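Local coordinates for protein putative decarboxylase involved in desferrioxamine biosynthesis (PDB 5O5C) that probably decarboxylates lysine, with pyridoxal 5'-phosphate as cofactor, in the desferrioxamine siderophore pathway of the fire blight pathogen Erwinia amylovora, at residues V132-T142 against T369-T380; E319-Y328 against C338-K346. All coordinates share one frame; numbering follows the deposited sequence.

Contact 1 of 2, residues V132-T142 against T369-T380; sequences VDTWDQSAGGT and TPNLVNKSIQTT. With PLP (pyridoxal-5'-phosphate), chain G.
The amide of N371 lies obliquely across T134 and brings OD1 to W135 N, from which it accepts at 3.2 Å with the donor in the plane of the amide carbonyl. D133 holds CG between its backbone N and carbonyl carbon (chi1 58°), which runs the carboxylate beside T379; D133 CB is 3.0 Å from T379 O, and OD1 is bonded to S131. V373 N meets D133 O at 2.8 Å, and the two side chains touch through their CB atoms. W135 and P370 run alongside each other, pointing the same way, with W135 CE3 4.1 Å from P370 CG. The indole then packs on F462 of the second subunit, and A139 CA covers one face near the rim. T142 packs its methyl crosswise on the proline, CG2 to P370 CB 3.9 Å, with L372 CG next to the same methyl; T142 OG1 is 2.6 Å from water 1. That water also accepts from L372 N and donates to V132 O. Past T379, T380 OG1 meets O3P of the cofactor at 2.7 Å and T380 N the same oxygen at 3.2 Å. This mixed contact, two direct bonds and a water beside apolar packing, joins 132-142 to the loop that completes a cofactor site shared with T171, T273 and H329 of the second subunit.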
loop_
_atom_site.group_PDB
_atom_site.type_symbol
_atom_site.label_atom_id
_atom_site.label_comp_id
_atom_site.label_asym_id
_atom_site.label_seq_id
_atom_site.Cartn_x
_atom_site.Cartn_y
_atom_site.Cartn_z
ATOM N N VAL B 132 0.609 4.830 -10.916
ATOM C CA VAL B 132 1.585 4.132 -11.766
ATOM C C VAL B 132 1.224 2.690 -12.141
ATOM O O VAL B 132 2.079 1.938 -12.591
ATOM C CB VAL B 132 3.007 4.154 -11.180
ATOM C CG1 VAL B 132 3.428 5.572 -10.853
ATOM C CG2 VAL B 132 3.139 3.279 -9.947
ATOM N N ASP B 133 -0.045 2.325 -11.976
ATOM C CA ASP B 133 -0.557 1.092 -12.505
ATOM C C ASP B 133 -0.601 1.090 -14.036
ATOM O O ASP B 133 -0.282 0.072 -14.636
ATOM C CB ASP B 133 -1.889 0.710 -11.878
ATOM C CG ASP B 133 -2.951 1.740 -12.058
ATOM O OD1 ASP B 133 -2.618 2.944 -12.093
ATOM O OD2 ASP B 133 -4.121 1.349 -12.174
ATOM N N THR B 134 -0.915 2.229 -14.656
ATOM C CA THR B 134 -0.972 2.292 -16.103
ATOM C C THR B 134 -0.259 3.478 -16.685
ATOM O O THR B 134 -0.127 4.546 -16.088
ATOM C CB THR B 134 -2.435 2.306 -16.659
ATOM O OG1 THR B 134 -3.094 3.493 -16.210
ATOM C CG2 THR B 134 -3.212 1.105 -16.225
ATOM N N TRP B 135 0.161 3.323 -17.915
ATOM C CA TRP B 135 0.851 4.437 -18.589
ATOM C C TRP B 135 -0.096 5.666 -18.693
ATOM O O TRP B 135 0.317 6.838 -18.439
ATOM C CB TRP B 135 1.430 4.006 -19.919
ATOM C CG TRP B 135 1.588 5.098 -20.854
ATOM C CD1 TRP B 135 0.644 5.570 -21.725
ATOM C CD2 TRP B 135 2.723 5.897 -21.024
ATOM N NE1 TRP B 135 1.130 6.603 -22.415
ATOM C CE2 TRP B 135 2.417 6.827 -22.016
ATOM C CE3 TRP B 135 4.014 5.867 -20.491
ATOM C CZ2 TRP B 135 3.323 7.748 -22.452
ATOM C CZ3 TRP B 135 4.861 6.757 -20.881
ATOM C CH2 TRP B 135 4.541 7.706 -21.878
ATOM N N ASP B 136 -1.362 5.402 -18.932
ATOM C CA ASP B 136 -2.328 6.511 -19.131
ATOM C C ASP B 136 -2.758 7.248 -17.831
ATOM O O ASP B 136 -3.579 8.146 -17.892
ATOM C CB ASP B 136 -3.501 6.058 -19.980
ATOM C CG ASP B 136 -4.363 5.028 -19.316
ATOM O OD1 ASP B 136 -4.207 4.771 -18.113
ATOM O OD2 ASP B 136 -5.162 4.395 -20.022
ATOM N N GLN B 137 -2.165 6.899 -16.685
ATOM C CA GLN B 137 -2.362 7.655 -15.445
ATOM C C GLN B 137 -0.982 8.150 -14.868
ATOM O O GLN B 137 -0.899 8.815 -13.820
ATOM C CB GLN B 137 -3.106 6.782 -14.432
ATOM C CG GLN B 137 -4.384 6.102 -14.904
ATOM C CD GLN B 137 -4.891 5.077 -13.917
ATOM O OE1 GLN B 137 -5.319 5.411 -12.824
ATOM N NE2 GLN B 137 -4.811 3.817 -14.285
ATOM N N SER B 138 0.096 7.863 -15.556
ATOM C CA SER B 138 1.413 8.275 -15.089
ATOM C C SER B 138 2.453 8.764 -16.109
ATOM O O SER B 138 3.362 9.466 -15.739
ATOM C CB SER B 138 2.019 7.145 -14.256
ATOM O OG SER B 138 2.043 5.948 -15.011
ATOM N N ALA B 139 2.381 8.373 -17.346
ATOM C CA ALA B 139 3.470 8.698 -18.278
ATOM C C ALA B 139 4.869 8.368 -17.717
ATOM O O ALA B 139 5.109 7.220 -17.344
ATOM C CB ALA B 139 3.352 10.135 -18.779
ATOM N N GLY B 140 5.779 9.359 -17.716
ATOM C CA GLY B 140 7.144 9.217 -17.228
ATOM C C GLY B 140 7.329 8.625 -15.837
ATOM O O GLY B 140 8.464 8.193 -15.477
ATOM N N GLY B 141 6.271 8.630 -15.036
ATOM C CA GLY B 141 6.305 7.913 -13.750
ATOM C C GLY B 141 6.472 6.421 -13.977
ATOM O O GLY B 141 7.099 5.705 -13.174
ATOM N N THR B 142 5.912 5.939 -15.073
ATOM C CA THR B 142 5.978 4.506 -15.375
ATOM C C THR B 142 7.392 4.119 -15.743
ATOM O O THR B 142 7.899 3.079 -15.255
ATOM C CB THR B 142 4.960 4.079 -16.438
ATOM O OG1 THR B 142 3.665 4.000 -15.820
ATOM C CG2 THR B 142 5.304 2.734 -17.054
ATOM N N THR B 369 2.244 -0.490 -25.067
ATOM C CA THR B 369 1.914 0.301 -23.877
ATOM C C THR B 369 2.417 -0.321 -22.538
ATOM O O THR B 369 1.928 -1.390 -22.111
ATOM C CB THR B 369 0.404 0.664 -23.815
ATOM O OG1 THR B 369 0.173 1.522 -22.677
ATOM C CG2 THR B 369 -0.512 -0.557 -23.710
ATOM N N PRO B 370 3.405 0.329 -21.870
ATOM C CA PRO B 370 3.832 -0.156 -20.551
ATOM C C PRO B 370 2.826 0.064 -19.409
ATOM O O PRO B 370 2.681 1.195 -18.917
ATOM C CB PRO B 370 5.105 0.639 -20.292
ATOM C CG PRO B 370 4.931 1.897 -21.062
ATOM C CD PRO B 370 4.232 1.463 -22.303
ATOM N N ASN B 371 2.124 -1.008 -19.047
ATOM C CA ASN B 371 1.250 -1.074 -17.879
ATOM C C ASN B 371 1.774 -1.923 -16.717
ATOM O O ASN B 371 1.637 -3.134 -16.738
ATOM C CB ASN B 371 -0.114 -1.624 -18.251
ATOM C CG ASN B 371 -0.863 -0.723 -19.206
ATOM O OD1 ASN B 371 -0.819 0.524 -19.099
ATOM N ND2 ASN B 371 -1.512 -1.344 -20.176
ATOM N N LEU B 372 2.260 -1.283 -15.663
ATOM C CA LEU B 372 2.898 -2.015 -14.553
ATOM C C LEU B 372 1.916 -2.829 -13.719
ATOM O O LEU B 372 2.335 -3.805 -13.065
ATOM C CB LEU B 372 3.721 -1.074 -13.683
ATOM C CG LEU B 372 4.783 -0.187 -14.350
ATOM C CD1 LEU B 372 5.431 0.740 -13.321
ATOM C CD2 LEU B 372 5.883 -0.955 -15.047
ATOM N N VAL B 373 0.619 -2.472 -13.749
ATOM C CA VAL B 373 -0.449 -3.305 -13.165
ATOM C C VAL B 373 -0.315 -4.787 -13.569
ATOM O O VAL B 373 -0.573 -5.671 -12.765
ATOM C CB VAL B 373 -1.901 -2.752 -13.397
ATOM C CG1 VAL B 373 -2.498 -3.198 -14.728
ATOM C CG2 VAL B 373 -2.826 -3.183 -12.263
ATOM N N ASN B 374 0.214 -5.074 -14.759
ATOM C CA ASN B 374 0.350 -6.475 -15.159
ATOM C C ASN B 374 1.271 -7.310 -14.241
ATOM O O ASN B 374 1.121 -8.518 -14.192
ATOM C CB ASN B 374 0.730 -6.581 -16.640
ATOM C CG ASN B 374 -0.302 -5.897 -17.550
ATOM O OD1 ASN B 374 0.031 -4.950 -18.259
ATOM N ND2 ASN B 374 -1.558 -6.321 -17.478
ATOM N N LYS B 375 2.155 -6.668 -13.479
ATOM C CA LYS B 375 3.053 -7.322 -12.510
ATOM C C LYS B 375 2.681 -7.157 -11.009
ATOM O O LYS B 375 3.428 -7.564 -10.104
ATOM C CB LYS B 375 4.486 -6.780 -12.676
ATOM C CG LYS B 375 5.011 -6.683 -14.107
ATOM C CD LYS B 375 6.425 -6.123 -14.224
ATOM C CE LYS B 375 6.516 -4.654 -13.900
ATOM N NZ LYS B 375 7.829 -4.046 -14.184
ATOM N N SER B 376 1.534 -6.582 -10.742
ATOM C CA SER B 376 1.174 -6.087 -9.409
ATOM C C SER B 376 -0.026 -6.828 -8.943
ATOM O O SER B 376 -0.790 -7.312 -9.784
ATOM C CB SER B 376 0.868 -4.591 -9.503
ATOM O OG SER B 376 0.652 -3.979 -8.237
ATOM N N ILE B 377 -0.175 -6.948 -7.615
ATOM C CA ILE B 377 -1.384 -7.386 -6.967
ATOM C C ILE B 377 -2.206 -6.214 -6.393
ATOM O O ILE B 377 -3.236 -6.431 -5.728
ATOM C CB ILE B 377 -1.174 -8.524 -5.888
ATOM C CG1 ILE B 377 -0.192 -8.129 -4.832
ATOM C CG2 ILE B 377 -0.809 -9.863 -6.529
ATOM C CD1 ILE B 377 -0.580 -8.598 -3.469
ATOM N N GLN B 378 -1.765 -4.984 -6.650
ATOM C CA GLN B 378 -2.576 -3.790 -6.433
ATOM C C GLN B 378 -3.128 -3.312 -7.790
ATOM O O GLN B 378 -2.639 -3.707 -8.868
ATOM C CB GLN B 378 -1.696 -2.673 -5.844
ATOM C CG GLN B 378 -1.045 -2.969 -4.481
ATOM C CD GLN B 378 -0.001 -1.935 -4.052
ATOM O OE1 GLN B 378 1.162 -2.037 -4.379
ATOM N NE2 GLN B 378 -0.414 -0.976 -3.289
ATOM N N THR B 379 -4.093 -2.401 -7.713
ATOM C CA THR B 379 -4.538 -1.665 -8.848
ATOM C C THR B 379 -3.997 -0.219 -8.794
ATOM O O THR B 379 -2.847 0.009 -9.073
ATOM C CB THR B 379 -6.065 -1.812 -9.045
ATOM O OG1 THR B 379 -6.463 -3.199 -8.950
ATOM C CG2 THR B 379 -6.448 -1.327 -10.482
ATOM N N THR B 380 -4.795 0.750 -8.378
ATOM C CA THR B 380 -4.332 2.078 -8.152
ATOM C C THR B 380 -3.102 2.113 -7.231
ATOM O O THR B 380 -3.137 1.572 -6.131
ATOM C CB THR B 380 -5.446 2.898 -7.504
ATOM O OG1 THR B 380 -6.472 3.005 -8.438
ATOM C CG2 THR B 380 -4.995 4.266 -7.140
HETATM N N1 PLP G . -13.823 -1.644 -7.023
HETATM C C2 PLP G . -14.316 -0.671 -7.833
HETATM C C2A PLP G . -15.789 -0.514 -8.058
HETATM C C3 PLP G . -13.411 0.290 -8.474
HETATM O O3 PLP G . -13.932 1.253 -9.287
HETATM C C4 PLP G . -11.956 0.126 -8.227
HETATM C C4A PLP G . -10.970 1.058 -8.828
HETATM C C5 PLP G . -11.536 -0.990 -7.326
HETATM C C6 PLP G . -12.512 -1.812 -6.755
HETATM C C5A PLP G . -10.067 -1.204 -7.006
HETATM O O4P PLP G . -9.587 -0.122 -6.198
HETATM P P PLP G . -8.079 0.442 -6.328
HETATM O O1P PLP G . -8.108 1.627 -5.384
HETATM O O2P PLP G . -7.247 -0.722 -5.842
HETATM O O3P PLP G . -7.892 0.828 -7.759
HETATM O O HOH W 1 2.296 1.766 -15.664
#

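Contact 2 of 2, residues E319-Y328 against C338-K346; sequences EKADSVTVDY and CGAFFVRDK. With PLP (pyridoxal-5'-phosphate), chain H.
Y328 leaves strand 323-327 and lays its side chain along C338, G339 and A340 of the neighbouring strand. Its CB lies 3.7 Å from C338 SG, and that sulfur approaches the ring obliquely. CG stands beside the backbone N (chi1 -47°), which sets the ring edge against 338-340: Y328 CD2 reaches G339 CA at 3.7 Å, and Y328 CE2 meets A340 CB, near the ring plane, at 3.7 Å. V326 CG1 covers one face toward the rim. At the tip, Y328 OH is 3.5 Å from F342 CZ, in the plane of the phenylalanine ring, and is hydrogen-bonded to T152 OG1 on helix 140-156. Behind these side chains the strands pair antiparallel, their axes 165° apart. V324 and F342 exchange two backbone bonds, as do V326 and A340, and R344 N continues the pairing to D322 O at 2.6 Å. R344 is extended from CG to NE, and NH1 makes weak bonds to E319 O and A321 O. Strand 339-343 runs antiparallel inside an otherwise mostly parallel seven-stranded sheet, as in the large domain of fold type I PLP enzymes. The face of V324, V326, A340 and F342 is apolar, with Y328 packed at its end and its OH satisfied by T152; on the other face D327 OD2 stands 2.6 Å from cofactor phosphate O2P, just before K330, the predicted cofactor lysine.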
loop_
_atom_site.group_PDB
_atom_site.type_symbol
_atom_site.label_atom_id
_atom_site.label_comp_id
_atom_site.label_asym_id
_atom_site.label_seq_id
_atom_site.Cartn_x
_atom_site.Cartn_y
_atom_site.Cartn_z
ATOM N N GLU B 319 22.293 -13.027 -5.519
ATOM C CA GLU B 319 22.173 -13.050 -6.980
ATOM C C GLU B 319 21.619 -14.359 -7.513
ATOM O O GLU B 319 21.271 -14.426 -8.687
ATOM C CB GLU B 319 23.493 -12.713 -7.728
ATOM C CG GLU B 319 24.528 -13.826 -7.732
ATOM C CD GLU B 319 25.177 -14.003 -6.384
ATOM O OE1 GLU B 319 25.060 -13.088 -5.523
ATOM O OE2 GLU B 319 25.768 -15.042 -6.120
ATOM N N LYS B 320 21.569 -15.379 -6.666
ATOM C CA LYS B 320 21.064 -16.686 -7.015
ATOM C C LYS B 320 19.528 -16.832 -6.791
ATOM O O LYS B 320 18.907 -17.677 -7.368
ATOM C CB LYS B 320 21.866 -17.756 -6.263
ATOM C CG LYS B 320 23.377 -17.756 -6.560
ATOM C CD LYS B 320 24.080 -18.819 -5.688
ATOM C CE LYS B 320 25.505 -19.081 -6.133
ATOM N NZ LYS B 320 26.297 -19.658 -5.006
ATOM N N ALA B 321 18.928 -15.961 -6.007
ATOM C CA ALA B 321 17.497 -16.047 -5.639
ATOM C C ALA B 321 16.521 -16.196 -6.839
ATOM O O ALA B 321 16.802 -15.771 -7.923
ATOM C CB ALA B 321 17.138 -14.822 -4.825
ATOM N N ASP B 322 15.367 -16.804 -6.617
ATOM C CA ASP B 322 14.278 -16.752 -7.601
ATOM C C ASP B 322 13.472 -15.461 -7.427
ATOM O O ASP B 322 13.051 -14.850 -8.461
ATOM C CB ASP B 322 13.418 -18.004 -7.510
ATOM C CG ASP B 322 14.189 -19.220 -7.900
ATOM O OD1 ASP B 322 14.545 -19.267 -9.072
ATOM O OD2 ASP B 322 14.502 -20.060 -7.033
ATOM N N SER B 323 13.290 -15.050 -6.152
ATOM C CA SER B 323 12.785 -13.692 -5.778
ATOM C C SER B 323 13.481 -13.008 -4.633
ATOM O O SER B 323 14.153 -13.648 -3.837
ATOM C CB SER B 323 11.318 -13.729 -5.384
ATOM O OG SER B 323 11.087 -14.731 -4.407
ATOM N N VAL B 324 13.272 -11.689 -4.550
ATOM C CA VAL B 324 13.909 -10.853 -3.547
ATOM C C VAL B 324 12.930 -9.765 -3.108
ATOM O O VAL B 324 12.301 -9.074 -3.979
ATOM C CB VAL B 324 15.213 -10.145 -4.013
ATOM C CG1 VAL B 324 15.881 -9.435 -2.837
ATOM C CG2 VAL B 324 16.219 -11.078 -4.627
ATOM N N THR B 325 12.793 -9.611 -1.803
ATOM C CA THR B 325 12.056 -8.489 -1.255
ATOM C C THR B 325 13.017 -7.459 -0.663
ATOM O O THR B 325 13.944 -7.798 0.067
ATOM C CB THR B 325 11.061 -8.879 -0.159
ATOM O OG1 THR B 325 11.792 -9.331 0.992
ATOM C CG2 THR B 325 10.213 -9.863 -0.561
ATOM N N VAL B 326 12.702 -6.204 -0.902
ATOM C CA VAL B 326 13.560 -5.073 -0.568
ATOM C C VAL B 326 12.725 -3.943 0.055
ATOM O O VAL B 326 11.745 -3.551 -0.580
ATOM C CB VAL B 326 14.173 -4.543 -1.884
ATOM C CG1 VAL B 326 14.881 -3.234 -1.668
ATOM C CG2 VAL B 326 15.124 -5.555 -2.473
ATOM N N ASP B 327 13.137 -3.372 1.216
ATOM C CA ASP B 327 12.424 -2.198 1.820
ATOM C C ASP B 327 13.290 -0.967 1.864
ATOM O O ASP B 327 14.194 -0.884 2.674
ATOM C CB ASP B 327 11.901 -2.407 3.251
ATOM C CG ASP B 327 10.532 -3.017 3.329
ATOM O OD1 ASP B 327 9.888 -3.322 2.340
ATOM O OD2 ASP B 327 10.109 -3.222 4.465
ATOM N N TYR B 328 12.985 -0.012 0.975
ATOM C CA TYR B 328 13.699 1.221 0.911
ATOM C C TYR B 328 13.298 2.094 2.061
ATOM O O TYR B 328 14.105 2.983 2.475
ATOM C CB TYR B 328 13.485 1.984 -0.389
ATOM C CG TYR B 328 13.606 1.188 -1.647
ATOM C CD1 TYR B 328 14.867 0.942 -2.207
ATOM C CD2 TYR B 328 12.485 0.670 -2.308
ATOM C CE1 TYR B 328 15.008 0.238 -3.383
ATOM C CE2 TYR B 328 12.637 -0.063 -3.507
ATOM C CZ TYR B 328 13.922 -0.292 -4.023
ATOM O OH TYR B 328 14.143 -1.023 -5.218
ATOM N N CYS B 338 7.744 2.707 0.553
ATOM C CA CYS B 338 8.796 2.571 -0.425
ATOM C C CYS B 338 9.417 1.192 -0.288
ATOM O O CYS B 338 10.249 0.919 0.550
ATOM C CB CYS B 338 9.814 3.668 -0.241
ATOM S SG CYS B 338 10.708 4.027 -1.761
ATOM N N GLY B 339 8.969 0.301 -1.130
ATOM C CA GLY B 339 9.427 -1.035 -1.113
ATOM C C GLY B 339 9.026 -1.701 -2.379
ATOM O O GLY B 339 8.139 -1.229 -3.087
ATOM N N ALA B 340 9.734 -2.762 -2.670
ATOM C CA ALA B 340 9.638 -3.437 -3.945
ATOM C C ALA B 340 9.966 -4.905 -3.868
ATOM O O ALA B 340 10.668 -5.365 -2.931
ATOM C CB ALA B 340 10.553 -2.756 -4.962
ATOM N N PHE B 341 9.417 -5.618 -4.863
ATOM C CA PHE B 341 9.524 -7.080 -5.026
ATOM C C PHE B 341 10.201 -7.412 -6.357
ATOM O O PHE B 341 9.835 -6.867 -7.382
ATOM C CB PHE B 341 8.129 -7.670 -5.012
ATOM C CG PHE B 341 8.102 -9.114 -5.290
ATOM C CD1 PHE B 341 8.619 -9.990 -4.385
ATOM C CD2 PHE B 341 7.636 -9.597 -6.505
ATOM C CE1 PHE B 341 8.668 -11.332 -4.638
ATOM C CE2 PHE B 341 7.640 -10.958 -6.757
ATOM C CZ PHE B 341 8.188 -11.823 -5.829
ATOM N N PHE B 342 11.167 -8.325 -6.344
ATOM C CA PHE B 342 11.952 -8.654 -7.507
ATOM C C PHE B 342 11.886 -10.127 -7.827
ATOM O O PHE B 342 11.952 -10.923 -6.918
ATOM C CB PHE B 342 13.388 -8.254 -7.302
ATOM C CG PHE B 342 13.550 -6.797 -7.140
ATOM C CD1 PHE B 342 13.372 -6.217 -5.910
ATOM C CD2 PHE B 342 13.778 -5.991 -8.238
ATOM C CE1 PHE B 342 13.454 -4.882 -5.759
ATOM C CE2 PHE B 342 13.830 -4.633 -8.091
ATOM C CZ PHE B 342 13.666 -4.072 -6.856
ATOM N N VAL B 343 11.812 -10.453 -9.127
ATOM C CA VAL B 343 11.882 -11.839 -9.622
ATOM C C VAL B 343 13.088 -12.119 -10.571
ATOM O O VAL B 343 13.518 -11.259 -11.305
ATOM C CB VAL B 343 10.607 -12.245 -10.325
ATOM C CG1 VAL B 343 9.475 -12.398 -9.313
ATOM C CG2 VAL B 343 10.225 -11.292 -11.451
ATOM N N ARG B 344 13.603 -13.335 -10.545
ATOM C CA ARG B 344 14.699 -13.724 -11.411
ATOM C C ARG B 344 14.195 -13.781 -12.878
ATOM O O ARG B 344 14.876 -13.342 -13.765
ATOM C CB ARG B 344 15.214 -15.086 -10.974
ATOM C CG ARG B 344 16.420 -15.566 -11.708
ATOM C CD ARG B 344 16.981 -16.878 -11.159
ATOM N NE ARG B 344 18.319 -16.940 -11.687
ATOM C CZ ARG B 344 19.452 -16.836 -11.014
ATOM N NH1 ARG B 344 19.450 -16.665 -9.716
ATOM N NH2 ARG B 344 20.606 -16.865 -11.646
ATOM N N ASP B 345 12.978 -14.284 -13.059
ATOM C CA ASP B 345 12.342 -14.529 -14.336
ATOM C C ASP B 345 10.953 -13.907 -14.408
ATOM O O ASP B 345 10.001 -14.399 -13.808
ATOM C CB ASP B 345 12.239 -16.031 -14.580
ATOM C CG ASP B 345 11.609 -16.364 -15.959
ATOM O OD1 ASP B 345 11.696 -15.524 -16.890
ATOM O OD2 ASP B 345 10.991 -17.447 -16.071
ATOM N N LYS B 346 10.851 -12.857 -15.213
ATOM C CA LYS B 346 9.667 -12.026 -15.317
ATOM C C LYS B 346 8.433 -12.784 -15.727
ATOM O O LYS B 346 7.337 -12.365 -15.410
ATOM C CB LYS B 346 9.888 -10.825 -16.269
ATOM C CG LYS B 346 10.136 -11.184 -17.735
ATOM C CD LYS B 346 9.924 -9.989 -18.660
ATOM C CE LYS B 346 9.750 -10.464 -20.105
ATOM N NZ LYS B 346 9.860 -9.373 -21.117
HETATM N N1 PLP H . 10.718 -8.940 6.142
HETATM C C2 PLP H . 11.628 -8.546 7.057
HETATM C C2A PLP H . 12.975 -9.200 7.126
HETATM C C3 PLP H . 11.279 -7.451 7.974
HETATM O O3 PLP H . 12.161 -7.004 8.929
HETATM C C4 PLP H . 9.930 -6.861 7.800
HETATM C C4A PLP H . 9.434 -5.803 8.708
HETATM C C5 PLP H . 9.032 -7.381 6.767
HETATM C C6 PLP H . 9.482 -8.434 5.996
HETATM C C5A PLP H . 7.651 -6.789 6.602
HETATM O O4P PLP H . 7.901 -5.492 6.036
HETATM P P PLP H . 6.832 -4.297 5.837
HETATM O O1P PLP H . 6.589 -3.780 7.219
HETATM O O2P PLP H . 7.581 -3.277 5.017
HETATM O O3P PLP H . 5.596 -4.798 5.178
HETATM O O HOH W 2 11.997 -16.063 -10.992
#

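Contact 2 is core: it lies about 14 Å from the centre of the chain, both strands belong to the central sheet, and no other protein chain touches it. Contact 1 is partly buried, its centre about 24 Å from that of the chain, and meets the second subunit at many residues. Their centres are 18 Å apart and their nearest atoms about 6 Å, without touching. Helix 140-156 is common to both, beginning in contact 1 and packing on F342 in contact 2. Regular backbone pairing with aromatic and aliphatic packing dominates contact 2, whereas contact 1 mixes isolated loop bonds and a water with local apolar packing. Each contact approaches a different cofactor molecule, contact 1 reaching that of the second subunit.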